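Local coordinates for putative polysaccharide biosynthesis protein with aminopeptidase-like domain (Clostridium acetobutylicum, PDB 3K9T) that binds one zinc ion per subunit and probably acts in the biosynthesis of modified polysaccharides, with no peptidase activity expected despite its aminopeptidase-like fold, at residues Ala210-Tyr220 with Leu347-Arg357. Sequence-based numbering, arbitrary orientation.
Sequences ALSKLKTKYSY and LEVIYTIENNR
Lys-217 and Glu-354 bring the two backbones to 6.2 Å between CA atoms, where the loop joining helix 194-211 to strand 219-225 of the mixed sheet passes the C-terminal end of helix 336-355 in the aminopeptidase-like domain. The Glu-354 carboxylate grips this helix-to-strand connection through both oxygens. Glu-354 OE1 presents its syn lone pair to Lys-217 N, 2.8 Å away in a nearly straight bond (176°). Glu-354 OE2 takes two donors: Tyr-218 N at 3.1 Å on the syn side and Tyr-220 OH at 2.7 Å on the anti side, each about 20° out of the carboxylate plane. Three donors on a buried carboxylate probably stabilise its negative charge. A bend at chi2 (-81°) turns the glutamate toward the loop, which Thr-216 OG1 braces by bonding to Tyr-218 O.

Apolar contacts adjoin the carboxylate. Leu-211 CD1 lies over one face of the Tyr-220 ring, offset toward its rim, and meets Ile-350 CD1 tip to tip, while Ile-350 CG2 packs beside the Tyr-220 hydroxyl. Ile-353 CG2, placed anti to the backbone N, is directed at the Tyr-218 ring, 3.6 Å from Tyr-218 CD2 and touching CE2. Arg-357 and strand 358-361 already belong to the permutated winged helix-turn-helix region. Two waters complete the join: one links Lys-217 NZ to Glu-354 O, and the other accepts from Tyr-218 OH and donates to Ile-353 O, 2.7 Å from each oxygen.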
ATOM      1  N   ALA A 210      16.093   0.583  36.937  1.00 27.32           N
ATOM      2  CA  ALA A 210      16.351   1.919  36.383  1.00 26.32           C
ATOM      3  C   ALA A 210      15.117   2.854  36.498  1.00 24.90           C
ATOM      4  O   ALA A 210      15.241   3.978  36.946  1.00 26.60           O
ATOM      5  CB  ALA A 210      16.830   1.822  34.909  1.00 23.34           C
ATOM      6  N   LEU A 211      13.940   2.390  36.092  1.00 24.14           N
ATOM      7  CA  LEU A 211      12.731   3.227  36.107  1.00 25.78           C
ATOM      8  C   LEU A 211      12.337   3.714  37.503  1.00 26.28           C
ATOM      9  O   LEU A 211      11.866   4.834  37.668  1.00 26.80           O
ATOM     10  CB  LEU A 211      11.552   2.527  35.435  1.00 24.62           C
ATOM     11  CG  LEU A 211      11.495   2.588  33.909  1.00 29.97           C
ATOM     12  CD1 LEU A 211      10.105   2.118  33.462  1.00 22.77           C
ATOM     13  CD2 LEU A 211      11.773   3.978  33.394  1.00 35.36           C
ATOM     14  N   SER A 212      12.541   2.843  38.486  1.00 27.82           N
ATOM     15  CA  SER A 212      12.391   3.142  39.896  1.00 28.21           C
ATOM     16  C   SER A 212      13.015   4.446  40.337  1.00 27.27           C
ATOM     17  O   SER A 212      12.581   5.022  41.316  1.00 27.57           O
ATOM     18  CB  SER A 212      13.086   2.051  40.717  1.00 27.00           C
ATOM     19  OG  SER A 212      12.300   0.900  40.752  1.00 35.57           O
ATOM     20  N   LYS A 213      14.081   4.845  39.665  1.00 26.51           N
ATOM     21  CA  LYS A 213      14.842   6.010  40.044  1.00 28.85           C
ATOM     22  C   LYS A 213      14.441   7.276  39.298  1.00 31.55           C
ATOM     23  O   LYS A 213      15.026   8.330  39.537  1.00 34.59           O
ATOM     24  CB  LYS A 213      16.315   5.686  39.827  1.00 29.51           C
ATOM     25  CG  LYS A 213      16.770   4.562  40.785  1.00 33.67           C
ATOM     26  CD  LYS A 213      18.175   4.104  40.544  1.00 30.87           C
ATOM     27  CE  LYS A 213      18.661   3.188  41.677  1.00 33.81           C
ATOM     28  NZ  LYS A 213      17.846   2.000  41.872  1.00 37.65           N
ATOM     29  N   LEU A 214      13.428   7.182  38.432  1.00 31.29           N
ATOM     30  CA  LEU A 214      12.998   8.287  37.578  1.00 31.05           C
ATOM     31  C   LEU A 214      11.560   8.721  37.868  1.00 32.93           C
ATOM     32  O   LEU A 214      10.742   7.945  38.354  1.00 32.93           O
ATOM     33  CB  LEU A 214      13.064   7.846  36.118  1.00 32.11           C
ATOM     34  CG  LEU A 214      14.364   7.263  35.578  1.00 32.88           C
ATOM     35  CD1 LEU A 214      14.188   6.926  34.117  1.00 27.66           C
ATOM     36  CD2 LEU A 214      15.476   8.270  35.749  1.00 32.41           C
ATOM     37  N   LYS A 215      11.251   9.964  37.538  1.00 35.03           N
ATOM     38  CA  LYS A 215       9.904  10.492  37.688  1.00 35.61           C
ATOM     39  C   LYS A 215       9.208  10.278  36.334  1.00 33.00           C
ATOM     40  O   LYS A 215       9.485  10.987  35.387  1.00 31.60           O
ATOM     41  CB  LYS A 215       9.992  11.977  38.042  1.00 37.24           C
ATOM     42  CG  LYS A 215       8.627  12.694  38.238  1.00 47.68           C
ATOM     43  CD  LYS A 215       8.817  14.211  38.530  1.00 56.19           C
ATOM     44  CE  LYS A 215       7.516  15.027  38.352  1.00 58.00           C
ATOM     45  NZ  LYS A 215       6.547  14.815  39.462  1.00 52.50           N
ATOM     46  N   THR A 216       8.317   9.294  36.239  1.00 31.83           N
ATOM     47  CA  THR A 216       7.682   8.946  34.957  1.00 29.69           C
ATOM     48  C   THR A 216       6.272   9.491  34.821  1.00 28.54           C
ATOM     49  O   THR A 216       5.596   9.693  35.817  1.00 26.99           O
ATOM     50  CB  THR A 216       7.628   7.400  34.738  1.00 29.78           C
ATOM     51  OG1 THR A 216       6.811   6.787  35.754  1.00 24.45           O
ATOM     52  CG2 THR A 216       9.017   6.810  34.772  1.00 23.91           C
ATOM     53  N   LYS A 217       5.859   9.739  33.573  1.00 29.05           N
ATOM     54  CA  LYS A 217       4.499  10.208  33.239  1.00 31.60           C
ATOM     55  C   LYS A 217       3.556   9.031  33.394  1.00 28.92           C
ATOM     56  O   LYS A 217       2.503   9.121  34.037  1.00 29.59           O
ATOM     57  CB  LYS A 217       4.444  10.743  31.787  1.00 32.73           C
ATOM     58  CG  LYS A 217       3.051  11.152  31.202  1.00 38.67           C
ATOM     59  CD  LYS A 217       3.204  11.657  29.719  1.00 47.01           C
ATOM     60  CE  LYS A 217       1.941  11.447  28.834  1.00 52.84           C
ATOM     61  NZ  LYS A 217       1.879  12.344  27.617  1.00 42.75           N
ATOM     62  N   TYR A 218       3.952   7.927  32.790  1.00 25.30           N
ATOM     63  CA  TYR A 218       3.175   6.718  32.876  1.00 26.51           C
ATOM     64  C   TYR A 218       3.512   5.873  34.116  1.00 23.58           C
ATOM     65  O   TYR A 218       4.566   6.030  34.740  1.00 21.25           O
ATOM     66  CB  TYR A 218       3.348   5.871  31.624  1.00 26.44           C
ATOM     67  CG  TYR A 218       2.762   6.474  30.379  1.00 31.79           C
ATOM     68  CD1 TYR A 218       1.398   6.453  30.150  1.00 41.44           C
ATOM     69  CD2 TYR A 218       3.575   7.040  29.415  1.00 34.08           C
ATOM     70  CE1 TYR A 218       0.860   6.995  28.996  1.00 46.35           C
ATOM     71  CE2 TYR A 218       3.048   7.583  28.277  1.00 42.28           C
ATOM     72  CZ  TYR A 218       1.698   7.548  28.058  1.00 42.58           C
ATOM     73  OH  TYR A 218       1.206   8.073  26.896  1.00 50.46           O
ATOM     74  N   SER A 219       2.552   5.024  34.469  1.00 22.73           N
ATOM     75  CA  SER A 219       2.713   4.027  35.492  1.00 24.80           C
ATOM     76  C   SER A 219       3.239   2.811  34.774  1.00 25.22           C
ATOM     77  O   SER A 219       2.973   2.639  33.590  1.00 27.27           O
ATOM     78  CB  SER A 219       1.392   3.716  36.185  1.00 25.90           C
ATOM     79  OG  SER A 219       1.009   4.794  37.025  1.00 25.73           O
ATOM     80  N   TYR A 220       4.032   2.012  35.486  1.00 24.79           N
ATOM     81  CA  TYR A 220       4.659   0.841  34.932  1.00 24.53           C
ATOM     82  C   TYR A 220       4.428  -0.350  35.840  1.00 22.14           C
ATOM     83  O   TYR A 220       4.603  -0.241  37.039  1.00 21.62           O
ATOM     84  CB  TYR A 220       6.161   1.094  34.745  1.00 25.64           C
ATOM     85  CG  TYR A 220       6.449   2.049  33.637  1.00 26.79           C
ATOM     86  CD1 TYR A 220       6.309   3.426  33.839  1.00 24.51           C
ATOM     87  CD2 TYR A 220       6.856   1.587  32.370  1.00 27.50           C
ATOM     88  CE1 TYR A 220       6.559   4.318  32.820  1.00 23.95           C
ATOM     89  CE2 TYR A 220       7.122   2.480  31.324  1.00 26.19           C
ATOM     90  CZ  TYR A 220       6.943   3.851  31.556  1.00 29.34           C
ATOM     91  OH  TYR A 220       7.185   4.768  30.563  1.00 31.88           O
ATOM     92  N   LEU A 347      15.093   0.683  27.068  1.00 27.53           N
ATOM     93  CA  LEU A 347      15.107   2.024  27.665  1.00 34.07           C
ATOM     94  C   LEU A 347      14.750   3.117  26.632  1.00 24.88           C
ATOM     95  O   LEU A 347      14.073   4.106  26.957  1.00 25.29           O
ATOM     96  CB  LEU A 347      16.465   2.310  28.332  1.00 23.97           C
ATOM     97  CG  LEU A 347      16.779   1.560  29.637  1.00 42.14           C
ATOM     98  CD1 LEU A 347      18.029   2.115  30.275  1.00 17.89           C
ATOM     99  CD2 LEU A 347      15.610   1.653  30.622  1.00 10.08           C
ATOM    100  N   GLU A 348      15.210   2.939  25.394  1.00 33.11           N
ATOM    101  CA  GLU A 348      14.938   3.914  24.321  1.00 26.26           C
ATOM    102  C   GLU A 348      13.462   3.888  23.952  1.00 23.69           C
ATOM    103  O   GLU A 348      12.845   4.926  23.643  1.00 19.95           O
ATOM    104  CB  GLU A 348      15.780   3.608  23.077  1.00 30.29           C
ATOM    105  CG  GLU A 348      15.793   4.749  22.036  1.00 27.03           C
ATOM    106  CD  GLU A 348      16.338   6.032  22.599  1.00 26.23           C
ATOM    107  OE1 GLU A 348      17.281   5.954  23.417  1.00 30.60           O
ATOM    108  OE2 GLU A 348      15.833   7.122  22.233  1.00 24.76           O
ATOM    109  N   VAL A 349      12.907   2.679  23.949  1.00 23.28           N
ATOM    110  CA  VAL A 349      11.490   2.522  23.761  1.00 20.04           C
ATOM    111  C   VAL A 349      10.745   3.312  24.838  1.00 15.40           C
ATOM    112  O   VAL A 349       9.839   4.080  24.495  1.00 24.49           O
ATOM    113  CB  VAL A 349      11.082   1.056  23.723  1.00 29.21           C
ATOM    114  CG1 VAL A 349       9.569   0.891  23.901  1.00 19.93           C
ATOM    115  CG2 VAL A 349      11.559   0.457  22.422  1.00 21.36           C
ATOM    116  N   ILE A 350      11.159   3.151  26.104  1.00 23.02           N
ATOM    117  CA  ILE A 350      10.491   3.776  27.250  1.00 23.66           C
ATOM    118  C   ILE A 350      10.658   5.277  27.185  1.00 29.31           C
ATOM    119  O   ILE A 350       9.693   6.006  27.383  1.00 23.52           O
ATOM    120  CB  ILE A 350      10.960   3.204  28.614  1.00 26.75           C
ATOM    121  CG1 ILE A 350      10.421   1.770  28.795  1.00 20.31           C
ATOM    122  CG2 ILE A 350      10.492   4.098  29.748  1.00 16.54           C
ATOM    123  CD1 ILE A 350      11.008   0.934  29.992  1.00 16.64           C
ATOM    124  N   TYR A 351      11.866   5.736  26.874  1.00 23.20           N
ATOM    125  CA  TYR A 351      12.094   7.166  26.616  1.00 22.69           C
ATOM    126  C   TYR A 351      11.119   7.678  25.541  1.00 26.40           C
ATOM    127  O   TYR A 351      10.570   8.751  25.685  1.00 25.60           O
ATOM    128  CB  TYR A 351      13.542   7.415  26.164  1.00 31.76           C
ATOM    129  CG  TYR A 351      13.858   8.849  25.755  1.00 18.33           C
ATOM    130  CD1 TYR A 351      13.530   9.337  24.479  1.00 17.50           C
ATOM    131  CD2 TYR A 351      14.501   9.710  26.628  1.00 15.42           C
ATOM    132  CE1 TYR A 351      13.831  10.641  24.115  1.00 23.70           C
ATOM    133  CE2 TYR A 351      14.816  11.030  26.263  1.00 32.80           C
ATOM    134  CZ  TYR A 351      14.487  11.483  25.008  1.00 32.52           C
ATOM    135  OH  TYR A 351      14.784  12.777  24.655  1.00 22.62           O
ATOM    136  N   THR A 352      10.887   6.909  24.480  1.00 21.72           N
ATOM    137  CA  THR A 352       9.981   7.355  23.400  1.00 16.29           C
ATOM    138  C   THR A 352       8.516   7.409  23.887  1.00 22.65           C
ATOM    139  O   THR A 352       7.775   8.363  23.625  1.00 26.44           O
ATOM    140  CB  THR A 352      10.144   6.471  22.135  1.00 29.90           C
ATOM    141  OG1 THR A 352      11.530   6.408  21.768  1.00 22.22           O
ATOM    142  CG2 THR A 352       9.350   7.030  20.968  1.00 12.10           C
ATOM    143  N   ILE A 353       8.111   6.376  24.605  1.00 23.81           N
ATOM    144  CA  ILE A 353       6.775   6.311  25.163  1.00 22.49           C
ATOM    145  C   ILE A 353       6.515   7.542  26.004  1.00 44.45           C
ATOM    146  O   ILE A 353       5.482   8.172  25.880  1.00 22.03           O
ATOM    147  CB  ILE A 353       6.610   5.073  26.066  1.00 38.64           C
ATOM    148  CG1 ILE A 353       6.566   3.803  25.236  1.00 29.41           C
ATOM    149  CG2 ILE A 353       5.343   5.179  26.953  1.00 13.51           C
ATOM    150  CD1 ILE A 353       6.775   2.557  26.108  1.00 22.35           C
ATOM    151  N   GLU A 354       7.472   7.868  26.862  1.00 29.46           N
ATOM    152  CA  GLU A 354       7.319   8.963  27.814  1.00 32.73           C
ATOM    153  C   GLU A 354       7.297  10.349  27.173  1.00 21.84           C
ATOM    154  O   GLU A 354       6.529  11.201  27.583  1.00 32.29           O
ATOM    155  CB  GLU A 354       8.478   8.894  28.795  1.00 24.02           C
ATOM    156  CG  GLU A 354       8.358   7.788  29.795  1.00 26.38           C
ATOM    157  CD  GLU A 354       7.445   8.143  30.932  1.00 27.65           C
ATOM    158  OE1 GLU A 354       7.603   9.254  31.462  1.00 31.59           O
ATOM    159  OE2 GLU A 354       6.575   7.308  31.289  1.00 22.07           O
ATOM    160  N   ASN A 355       8.150  10.557  26.166  1.00 34.08           N
ATOM    161  CA  ASN A 355       8.281  11.853  25.494  1.00 24.13           C
ATOM    162  C   ASN A 355       7.481  12.055  24.207  1.00 25.45           C
ATOM    163  O   ASN A 355       7.717  13.034  23.498  1.00 27.00           O
ATOM    164  CB  ASN A 355       9.765  12.146  25.204  1.00 31.98           C
ATOM    165  CG  ASN A 355      10.577  12.340  26.470  1.00 32.30           C
ATOM    166  OD1 ASN A 355      10.272  13.212  27.270  1.00 35.78           O
ATOM    167  ND2 ASN A 355      11.625  11.521  26.653  1.00 38.90           N
ATOM    168  N   ASN A 356       6.549  11.153  23.903  1.00 23.38           N
ATOM    169  CA  ASN A 356       5.717  11.266  22.702  1.00 29.13           C
ATOM    170  C   ASN A 356       4.572  12.243  22.920  1.00 20.92           C
ATOM    171  O   ASN A 356       3.410  11.850  22.930  1.00 25.58           O
ATOM    172  CB  ASN A 356       5.136   9.898  22.273  1.00 20.39           C
ATOM    173  CG  ASN A 356       4.444   9.950  20.904  1.00 23.13           C
ATOM    174  OD1 ASN A 356       4.788  10.783  20.080  1.00 27.46           O
ATOM    175  ND2 ASN A 356       3.483   9.053  20.659  1.00 23.17           N
ATOM    176  N   ARG A 357       4.886  13.525  23.017  1.00 37.90           N
ATOM    177  CA  ARG A 357       3.854  14.526  23.274  1.00 20.87           C
ATOM    178  C   ARG A 357       3.133  15.026  22.008  1.00 26.03           C
ATOM    179  O   ARG A 357       3.501  14.665  20.894  1.00 17.71           O
ATOM    180  CB  ARG A 357       4.448  15.648  24.095  1.00 40.49           C
ATOM    181  CG  ARG A 357       4.809  15.169  25.469  1.00 48.72           C
ATOM    182  CD  ARG A 357       5.629  16.170  26.260  1.00 83.28           C
ATOM    183  NE  ARG A 357       6.256  15.426  27.338  1.00 77.74           N
ATOM    184  CZ  ARG A 357       5.618  15.005  28.427  1.00134.69           C
ATOM    185  NH1 ARG A 357       4.329  15.285  28.635  1.00 70.37           N
ATOM    186  NH2 ARG A 357       6.286  14.304  29.330  1.00 73.99           N
TER
HETATM  187  O   HOH W   1       3.960  11.207  26.563  1.00 33.76           O
HETATM  188  O   HOH W   2       3.019   7.766  24.983  1.00 32.51           O